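Local coordinates for protein ethylbenzene dehydrogenase alpha-subunit (Aromatoleum aromaticum, PDB 2IVF) that forms the alpha-subunit of a molybdopterin-family oxidoreductase and houses a molybdenum atom, the two pterin ligands MGD and MD1, and an iron/sulfur cluster, at residues Y145-V150 and G156-V161; V624-L629 and A643-I648. One frame throughout, in Å; residues are numbered along the deposited sequence.

Interaction 1. Residues Y145-V150 and G156-V161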
ATOM      1  N   TYR A 145      -0.331  18.037 -20.307  1.00 25.17           N
ATOM      2  CA  TYR A 145       0.189  19.074 -21.166  1.00 25.18           C
ATOM      3  C   TYR A 145       1.167  19.908 -20.406  1.00 23.30           C
ATOM      4  O   TYR A 145       1.028  20.063 -19.179  1.00 21.25           O
ATOM      5  CB  TYR A 145      -0.919  19.989 -21.714  1.00 26.96           C
ATOM      6  CG  TYR A 145      -1.917  19.231 -22.517  1.00 27.72           C
ATOM      7  CD1 TYR A 145      -1.691  18.963 -23.847  1.00 29.50           C
ATOM      8  CD2 TYR A 145      -3.063  18.726 -21.937  1.00 29.22           C
ATOM      9  CE1 TYR A 145      -2.569  18.209 -24.582  1.00 31.02           C
ATOM     10  CE2 TYR A 145      -3.960  17.959 -22.675  1.00 29.62           C
ATOM     11  CZ  TYR A 145      -3.704  17.721 -23.991  1.00 31.22           C
ATOM     12  OH  TYR A 145      -4.578  17.002 -24.757  1.00 32.07           O
ATOM     13  N   PRO A 146       2.144  20.451 -21.112  1.00 21.74           N
ATOM     14  CA  PRO A 146       3.069  21.318 -20.393  1.00 21.10           C
ATOM     15  C   PRO A 146       2.332  22.495 -19.835  1.00 21.36           C
ATOM     16  O   PRO A 146       1.507  23.088 -20.533  1.00 20.84           O
ATOM     17  CB  PRO A 146       4.052  21.762 -21.456  1.00 20.25           C
ATOM     18  CG  PRO A 146       3.963  20.748 -22.532  1.00 21.74           C
ATOM     19  CD  PRO A 146       2.526  20.300 -22.532  1.00 22.80           C
ATOM     20  N   LEU A 147       2.612  22.802 -18.579  1.00 20.72           N
ATOM     21  CA  LEU A 147       1.971  23.908 -17.882  1.00 21.03           C
ATOM     22  C   LEU A 147       3.006  24.917 -17.498  1.00 21.31           C
ATOM     23  O   LEU A 147       4.106  24.545 -17.046  1.00 20.85           O
ATOM     24  CB  LEU A 147       1.331  23.367 -16.610  1.00 20.59           C
ATOM     25  CG  LEU A 147       0.220  22.359 -16.867  1.00 23.02           C
ATOM     26  CD1 LEU A 147      -0.248  21.734 -15.495  1.00 23.81           C
ATOM     27  CD2 LEU A 147      -0.901  23.026 -17.643  1.00 22.32           C
ATOM     28  N   LYS A 148       2.617  26.177 -17.592  1.00 22.20           N
ATOM     29  CA  LYS A 148       3.431  27.277 -17.161  1.00 22.94           C
ATOM     30  C   LYS A 148       2.692  28.092 -16.091  1.00 22.09           C
ATOM     31  O   LYS A 148       1.525  28.429 -16.239  1.00 20.80           O
ATOM     32  CB  LYS A 148       3.785  28.147 -18.357  1.00 22.81           C
ATOM     33  CG  LYS A 148       4.568  29.425 -17.997  1.00 23.50           C
ATOM     34  CD  LYS A 148       5.248  29.921 -19.250  1.00 24.80           C
ATOM     35  CE  LYS A 148       6.003  31.179 -19.078  1.00 27.89           C
ATOM     36  NZ  LYS A 148       6.947  31.254 -20.251  1.00 28.97           N
ATOM     37  N   ARG A 149       3.417  28.428 -15.042  1.00 22.48           N
ATOM     38  CA  ARG A 149       2.885  29.183 -13.941  1.00 22.69           C
ATOM     39  C   ARG A 149       2.390  30.539 -14.396  1.00 22.47           C
ATOM     40  O   ARG A 149       3.072  31.267 -15.129  1.00 20.87           O
ATOM     41  CB  ARG A 149       3.978  29.394 -12.881  1.00 22.43           C
ATOM     42  CG  ARG A 149       3.593  30.314 -11.765  1.00 23.17           C
ATOM     43  CD  ARG A 149       4.637  30.256 -10.648  1.00 22.34           C
ATOM     44  NE  ARG A 149       5.955  30.785 -11.057  1.00 20.42           N
ATOM     45  CZ  ARG A 149       6.337  32.059 -11.036  1.00 26.03           C
ATOM     46  NH1 ARG A 149       5.506  33.040 -10.677  1.00 25.76           N
ATOM     47  NH2 ARG A 149       7.574  32.371 -11.419  1.00 24.54           N
ATOM     48  N   VAL A 150       1.207  30.876 -13.898  1.00 23.47           N
ATOM     49  CA  VAL A 150       0.594  32.142 -14.134  1.00 23.26           C
ATOM     50  C   VAL A 150       0.593  33.063 -12.914  1.00 23.72           C
ATOM     51  O   VAL A 150       0.848  34.249 -13.061  1.00 25.48           O
ATOM     52  CB  VAL A 150      -0.839  31.938 -14.668  1.00 22.42           C
ATOM     53  CG1 VAL A 150      -1.634  33.255 -14.621  1.00 21.08           C
ATOM     54  CG2 VAL A 150      -0.754  31.454 -16.111  1.00 21.33           C
ATOM     55  N   GLY A 156      -1.786  27.935  -7.765  1.00 24.46           N
ATOM     56  CA  GLY A 156      -2.697  27.047  -8.490  1.00 23.96           C
ATOM     57  C   GLY A 156      -3.287  27.682  -9.726  1.00 23.72           C
ATOM     58  O   GLY A 156      -4.441  27.394 -10.114  1.00 22.63           O
ATOM     59  N   LYS A 157      -2.506  28.583 -10.320  1.00 22.88           N
ATOM     60  CA  LYS A 157      -2.869  29.233 -11.564  1.00 23.42           C
ATOM     61  C   LYS A 157      -1.868  28.826 -12.651  1.00 22.87           C
ATOM     62  O   LYS A 157      -0.662  29.153 -12.577  1.00 22.01           O
ATOM     63  CB  LYS A 157      -2.891  30.766 -11.408  1.00 24.04           C
ATOM     64  CG  LYS A 157      -3.882  31.329 -10.364  1.00 24.81           C
ATOM     65  CD  LYS A 157      -3.948  32.861 -10.468  1.00 26.23           C
ATOM     66  CE  LYS A 157      -4.877  33.475  -9.426  1.00 28.61           C
ATOM     67  NZ  LYS A 157      -4.967  34.937  -9.585  1.00 30.24           N
ATOM     68  N   TRP A 158      -2.375  28.087 -13.645  1.00 22.62           N
ATOM     69  CA  TRP A 158      -1.570  27.523 -14.698  1.00 21.80           C
ATOM     70  C   TRP A 158      -2.152  27.795 -16.074  1.00 22.85           C
ATOM     71  O   TRP A 158      -3.357  28.013 -16.253  1.00 22.36           O
ATOM     72  CB  TRP A 158      -1.560  26.000 -14.523  1.00 23.03           C
ATOM     73  CG  TRP A 158      -0.993  25.476 -13.255  1.00 21.51           C
ATOM     74  CD1 TRP A 158      -1.675  24.927 -12.196  1.00 23.12           C
ATOM     75  CD2 TRP A 158       0.398  25.355 -12.942  1.00 23.67           C
ATOM     76  NE1 TRP A 158      -0.778  24.489 -11.239  1.00 24.14           N
ATOM     77  CE2 TRP A 158       0.497  24.732 -11.682  1.00 23.65           C
ATOM     78  CE3 TRP A 158       1.575  25.699 -13.622  1.00 22.84           C
ATOM     79  CZ2 TRP A 158       1.704  24.455 -11.099  1.00 24.27           C
ATOM     80  CZ3 TRP A 158       2.784  25.440 -13.027  1.00 22.61           C
ATOM     81  CH2 TRP A 158       2.844  24.816 -11.780  1.00 23.82           C
ATOM     82  N   LYS A 159      -1.276  27.807 -17.068  1.00 22.28           N
ATOM     83  CA  LYS A 159      -1.695  27.790 -18.464  1.00 22.24           C
ATOM     84  C   LYS A 159      -0.899  26.749 -19.236  1.00 22.98           C
ATOM     85  O   LYS A 159       0.252  26.421 -18.900  1.00 21.98           O
ATOM     86  CB  LYS A 159      -1.520  29.168 -19.080  1.00 21.70           C
ATOM     87  CG  LYS A 159      -0.102  29.524 -19.506  1.00 22.04           C
ATOM     88  CD  LYS A 159      -0.053  30.968 -19.973  1.00 21.48           C
ATOM     89  CE  LYS A 159       1.371  31.472 -20.152  1.00 22.25           C
ATOM     90  NZ  LYS A 159       1.404  32.872 -20.635  1.00 21.01           N
ATOM     91  N   ARG A 160      -1.560  26.163 -20.219  1.00 23.49           N
ATOM     92  CA  ARG A 160      -0.926  25.229 -21.091  1.00 23.62           C
ATOM     93  C   ARG A 160       0.018  26.006 -22.002  1.00 21.50           C
ATOM     94  O   ARG A 160      -0.332  27.077 -22.484  1.00 18.86           O
ATOM     95  CB  ARG A 160      -1.994  24.606 -21.963  1.00 25.60           C
ATOM     96  CG  ARG A 160      -1.487  23.601 -22.951  1.00 26.89           C
ATOM     97  CD  ARG A 160      -2.616  23.184 -23.878  1.00 29.79           C
ATOM     98  NE  ARG A 160      -2.135  22.244 -24.900  1.00 34.16           N
ATOM     99  CZ  ARG A 160      -2.905  21.702 -25.852  1.00 38.37           C
ATOM    100  NH1 ARG A 160      -4.212  21.975 -25.921  1.00 39.97           N
ATOM    101  NH2 ARG A 160      -2.366  20.869 -26.740  1.00 36.70           N
ATOM    102  N   VAL A 161       1.203  25.448 -22.253  1.00 19.82           N
ATOM    103  CA  VAL A 161       2.108  25.958 -23.285  1.00 20.02           C
ATOM    104  C   VAL A 161       2.635  24.767 -24.071  1.00 19.89           C
ATOM    105  O   VAL A 161       2.399  23.635 -23.664  1.00 20.31           O
ATOM    106  CB  VAL A 161       3.288  26.694 -22.645  1.00 20.14           C
ATOM    107  CG1 VAL A 161       2.773  27.871 -21.814  1.00 18.50           C
ATOM    108  CG2 VAL A 161       4.078  25.727 -21.773  1.00 17.92           C
TER
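Lys148 and Lys159 face each other at the centre of a beta hairpin, joined by a pair of backbone hydrogen bonds: Lys148 N to Lys159 O is the shorter at 2.7 Å, Lys159 N to Lys148 O measures 3.0 Å. Val161 N to Pro146 O and Val150 N to Lys157 O extend the antiparallel pairing to both ends; each of these two donors stands well above the plane of its carbonyl. At the non-hydrogen-bonded pair Leu147-Arg160, the CA-H of Leu147 points to Lys159 O and that of Arg160 to Pro146 O.

Close packing is found on both faces. On one, Leu147 sends CD1 over one face of the indole and sets CB 3.8 Å from Trp158 CE3, while the edge of the indole near that atom runs up to the backbone of Lys148. With CG anti to its carbonyl carbon (chi1 -61°), Trp158 lays its ring back across the partner strand. On the opposite face of the hairpin, Val161 CG1 packs 3.6 Å from Lys148 CB, the side chains crossing at about a right angle.

The solvent side is carried by exposed residues. Arg160, extended as far as NE, crosses the tyrosine obliquely, so that Tyr145 CE1 lies over one guanidinium face, 3.4 Å from Arg160 NH2, with the planes 46° apart; Glu683 pairs with that guanidinium. Looser is the other end, where Val150 CG2 touches Lys159 CB at 3.8 Å. Lys148 NZ forms salt bridges with Glu165 and Asp169 of helix 163-181.

That helix also covers Pro146 and Val161 through Ala166. Strand 147-149 is hydrogen-bonded on its other side to strand 648-651, whereas 158-160 ends the sheet within this chain, next to Phe103 of the beta-subunit, which packs on Trp158.

Interaction 2. Residues V624-L629 and A643-I648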
ATOM      1  N   VAL A 624      13.160  29.618   2.192  1.00 27.22           N
ATOM      2  CA  VAL A 624      14.594  29.880   2.054  1.00 25.55           C
ATOM      3  C   VAL A 624      15.094  29.582   0.644  1.00 25.26           C
ATOM      4  O   VAL A 624      15.751  30.408   0.067  1.00 24.37           O
ATOM      5  CB  VAL A 624      15.438  29.101   3.095  1.00 25.79           C
ATOM      6  CG1 VAL A 624      16.898  29.495   2.965  1.00 24.36           C
ATOM      7  CG2 VAL A 624      14.963  29.422   4.558  1.00 23.22           C
ATOM      8  N   LEU A 625      14.785  28.414   0.094  1.00 24.54           N
ATOM      9  CA  LEU A 625      15.305  28.045  -1.230  1.00 24.21           C
ATOM     10  C   LEU A 625      14.561  28.669  -2.411  1.00 24.08           C
ATOM     11  O   LEU A 625      15.159  29.309  -3.289  1.00 22.10           O
ATOM     12  CB  LEU A 625      15.303  26.526  -1.381  1.00 24.12           C
ATOM     13  CG  LEU A 625      15.766  25.969  -2.739  1.00 23.14           C
ATOM     14  CD1 LEU A 625      17.208  26.409  -3.031  1.00 18.18           C
ATOM     15  CD2 LEU A 625      15.618  24.464  -2.846  1.00 21.55           C
ATOM     16  N   PHE A 626      13.257  28.430  -2.481  1.00 24.61           N
ATOM     17  CA  PHE A 626      12.486  28.900  -3.624  1.00 25.12           C
ATOM     18  C   PHE A 626      12.754  30.350  -4.010  1.00 24.65           C
ATOM     19  O   PHE A 626      12.917  30.619  -5.204  1.00 24.92           O
ATOM     20  CB  PHE A 626      10.987  28.634  -3.447  1.00 26.22           C
ATOM     21  CG  PHE A 626      10.604  27.187  -3.459  1.00 26.69           C
ATOM     22  CD1 PHE A 626      11.498  26.187  -3.827  1.00 28.53           C
ATOM     23  CD2 PHE A 626       9.303  26.819  -3.111  1.00 28.96           C
ATOM     24  CE1 PHE A 626      11.105  24.859  -3.856  1.00 28.38           C
ATOM     25  CE2 PHE A 626       8.908  25.512  -3.137  1.00 27.70           C
ATOM     26  CZ  PHE A 626       9.791  24.527  -3.494  1.00 27.93           C
ATOM     27  N   PRO A 627      12.819  31.301  -3.037  1.00 25.08           N
ATOM     28  CA  PRO A 627      13.161  32.671  -3.364  1.00 25.06           C
ATOM     29  C   PRO A 627      14.485  32.879  -4.117  1.00 24.81           C
ATOM     30  O   PRO A 627      14.631  33.891  -4.795  1.00 24.37           O
ATOM     31  CB  PRO A 627      13.179  33.362  -1.988  1.00 25.18           C
ATOM     32  CG  PRO A 627      12.161  32.612  -1.241  1.00 25.85           C
ATOM     33  CD  PRO A 627      12.484  31.197  -1.605  1.00 25.35           C
ATOM     34  N   LYS A 628      15.420  31.938  -4.033  1.00 23.86           N
ATOM     35  CA  LYS A 628      16.708  32.095  -4.729  1.00 24.20           C
ATOM     36  C   LYS A 628      16.620  31.512  -6.129  1.00 24.06           C
ATOM     37  O   LYS A 628      17.435  31.797  -6.979  1.00 23.87           O
ATOM     38  CB  LYS A 628      17.797  31.325  -3.997  1.00 25.00           C
ATOM     39  CG  LYS A 628      18.161  31.825  -2.638  1.00 26.59           C
ATOM     40  CD  LYS A 628      18.795  30.672  -1.808  1.00 25.27           C
ATOM     41  CE  LYS A 628      19.361  31.239  -0.517  1.00 28.93           C
ATOM     42  NZ  LYS A 628      20.300  30.370   0.214  1.00 27.83           N
ATOM     43  N   LEU A 629      15.634  30.656  -6.343  1.00 23.63           N
ATOM     44  CA  LEU A 629      15.537  29.891  -7.582  1.00 23.52           C
ATOM     45  C   LEU A 629      14.857  30.682  -8.678  1.00 23.38           C
ATOM     46  O   LEU A 629      13.747  31.193  -8.475  1.00 23.97           O
ATOM     47  CB  LEU A 629      14.776  28.581  -7.343  1.00 22.32           C
ATOM     48  CG  LEU A 629      15.461  27.542  -6.453  1.00 20.98           C
ATOM     49  CD1 LEU A 629      14.544  26.385  -6.278  1.00 20.37           C
ATOM     50  CD2 LEU A 629      16.790  27.073  -7.092  1.00 19.26           C
ATOM     51  N   ALA A 643       5.276  20.056  -7.357  1.00 22.63           N
ATOM     52  CA  ALA A 643       4.993  20.554  -8.704  1.00 22.30           C
ATOM     53  C   ALA A 643       4.096  21.776  -8.682  1.00 22.40           C
ATOM     54  O   ALA A 643       4.176  22.623  -9.563  1.00 22.07           O
ATOM     55  CB  ALA A 643       4.359  19.422  -9.594  1.00 22.32           C
ATOM     56  N   MET A 644       3.233  21.875  -7.668  1.00 22.58           N
ATOM     57  CA  MET A 644       2.389  23.053  -7.502  1.00 21.89           C
ATOM     58  C   MET A 644       3.186  24.327  -7.318  1.00 22.13           C
ATOM     59  O   MET A 644       2.672  25.415  -7.539  1.00 21.86           O
ATOM     60  CB  MET A 644       1.380  22.832  -6.377  1.00 21.27           C
ATOM     61  CG  MET A 644       0.271  21.855  -6.817  1.00 21.94           C
ATOM     62  SD  MET A 644      -0.778  22.579  -8.092  1.00 26.02           S
ATOM     63  CE  MET A 644      -1.633  23.900  -7.199  1.00 24.79           C
ATOM     64  N   TYR A 645       4.444  24.204  -6.908  1.00 22.14           N
ATOM     65  CA  TYR A 645       5.305  25.361  -6.739  1.00 22.05           C
ATOM     66  C   TYR A 645       6.258  25.580  -7.892  1.00 22.45           C
ATOM     67  O   TYR A 645       7.050  26.517  -7.875  1.00 22.72           O
ATOM     68  CB  TYR A 645       6.139  25.214  -5.469  1.00 22.82           C
ATOM     69  CG  TYR A 645       5.327  25.279  -4.237  1.00 23.63           C
ATOM     70  CD1 TYR A 645       4.711  24.146  -3.766  1.00 25.44           C
ATOM     71  CD2 TYR A 645       5.133  26.486  -3.544  1.00 22.01           C
ATOM     72  CE1 TYR A 645       3.946  24.180  -2.642  1.00 24.21           C
ATOM     73  CE2 TYR A 645       4.353  26.510  -2.381  1.00 26.60           C
ATOM     74  CZ  TYR A 645       3.778  25.318  -1.956  1.00 24.78           C
ATOM     75  OH  TYR A 645       2.983  25.232  -0.817  1.00 28.21           O
ATOM     76  N   ALA A 646       6.159  24.754  -8.910  1.00 21.30           N
ATOM     77  CA  ALA A 646       7.041  24.859 -10.050  1.00 22.48           C
ATOM     78  C   ALA A 646       6.661  26.021 -10.957  1.00 22.29           C
ATOM     79  O   ALA A 646       5.531  26.543 -10.938  1.00 23.40           O
ATOM     80  CB  ALA A 646       6.999  23.547 -10.848  1.00 21.11           C
ATOM     81  N   ASP A 647       7.621  26.439 -11.762  1.00 22.38           N
ATOM     82  CA  ASP A 647       7.392  27.400 -12.796  1.00 22.04           C
ATOM     83  C   ASP A 647       6.913  26.736 -14.052  1.00 22.17           C
ATOM     84  O   ASP A 647       6.149  27.334 -14.788  1.00 21.73           O
ATOM     85  CB  ASP A 647       8.667  28.168 -13.075  1.00 22.11           C
ATOM     86  CG  ASP A 647       9.218  28.803 -11.832  1.00 23.46           C
ATOM     87  OD1 ASP A 647       8.446  29.472 -11.092  1.00 22.09           O
ATOM     88  OD2 ASP A 647      10.420  28.619 -11.596  1.00 21.02           O
ATOM     89  N   ILE A 648       7.379  25.507 -14.288  1.00 21.62           N
ATOM     90  CA  ILE A 648       7.091  24.761 -15.498  1.00 21.88           C
ATOM     91  C   ILE A 648       6.862  23.312 -15.084  1.00 22.39           C
ATOM     92  O   ILE A 648       7.656  22.737 -14.331  1.00 22.21           O
ATOM     93  CB  ILE A 648       8.295  24.816 -16.502  1.00 22.44           C
ATOM     94  CG1 ILE A 648       8.553  26.220 -17.024  1.00 23.82           C
ATOM     95  CG2 ILE A 648       8.058  23.850 -17.681  1.00 21.67           C
ATOM     96  CD1 ILE A 648       7.437  26.830 -17.864  1.00 26.35           C
TER
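The rings of Phe626 and Tyr645 lie obliquely, their centroids 5.7 Å apart and their planes at 39°. A single corner of the phenylalanine does the touching. Phe626 CE2 comes to 3.6 Å from Tyr645 CB and 3.8 Å from Tyr645 CG, meeting the tyrosine at the root of its ring, with CD2 of the same ring slightly farther off. The hydroxyl lies well beyond the touching corner, 6.4 Å from Phe626 CE2 to Tyr645 OH, and the contact is wholly apolar. Both side chains place CG beside the backbone N, chi1 -67° in Phe626 and -68° in Tyr645, and from facing backbones they cross at about a right angle. Both residues are buried, although little surface is hidden between the two segments.

Helix 617-625, which leads into Phe626, is the connection of a beta-alpha-beta crossover from strand 602-606 to the adjacent parallel strand 631-636. The loop that contains 643-648 then brings the chain on to strand 648-651. Each segment contains a short 3-10 turn. In 624-629, Lys628 N bonds to Leu625 O at 2.7 Å and Leu629 N to Phe626 O at 2.9 Å; ahead of the strand, Ala646 N bonds to Ala643 O at 3.0 Å. The contact thus brings together two turns lying at successive connections of the same sheet.

Around the pair, Ile632 of strand 631-636 packs on Phe626, and Leu625 and Leu629 rest on Tyr603. Asp647 OD2 takes a salt bridge from Arg153 and a hydrogen bond from the backbone N of Ile632, while Asp647 OD1 pairs with Arg149. Tyr645 packs on Gln109 of the beta-subunit.

Overall arrangement
Interaction 1 is a surface hairpin and interaction 2 a buried contact, their centres 14 Å apart. They differ in chemistry accordingly: 145-150 and 156-161 are joined by backbone hydrogen bonds and fringed by charged side chains, whereas 624-629 and 643-648 meet through two aromatic residues without a polar bond. One mixed sheet links them, since strand 147-149 pairs with strand 648-651, into which 643-648 runs. The two contacts also touch directly: Arg149 NE forms a 2.8 Å salt bridge with Asp647 OD1, and Trp158 CH2 packs 3.3 Å from Ala646 O. Residues of the beta-subunit border both.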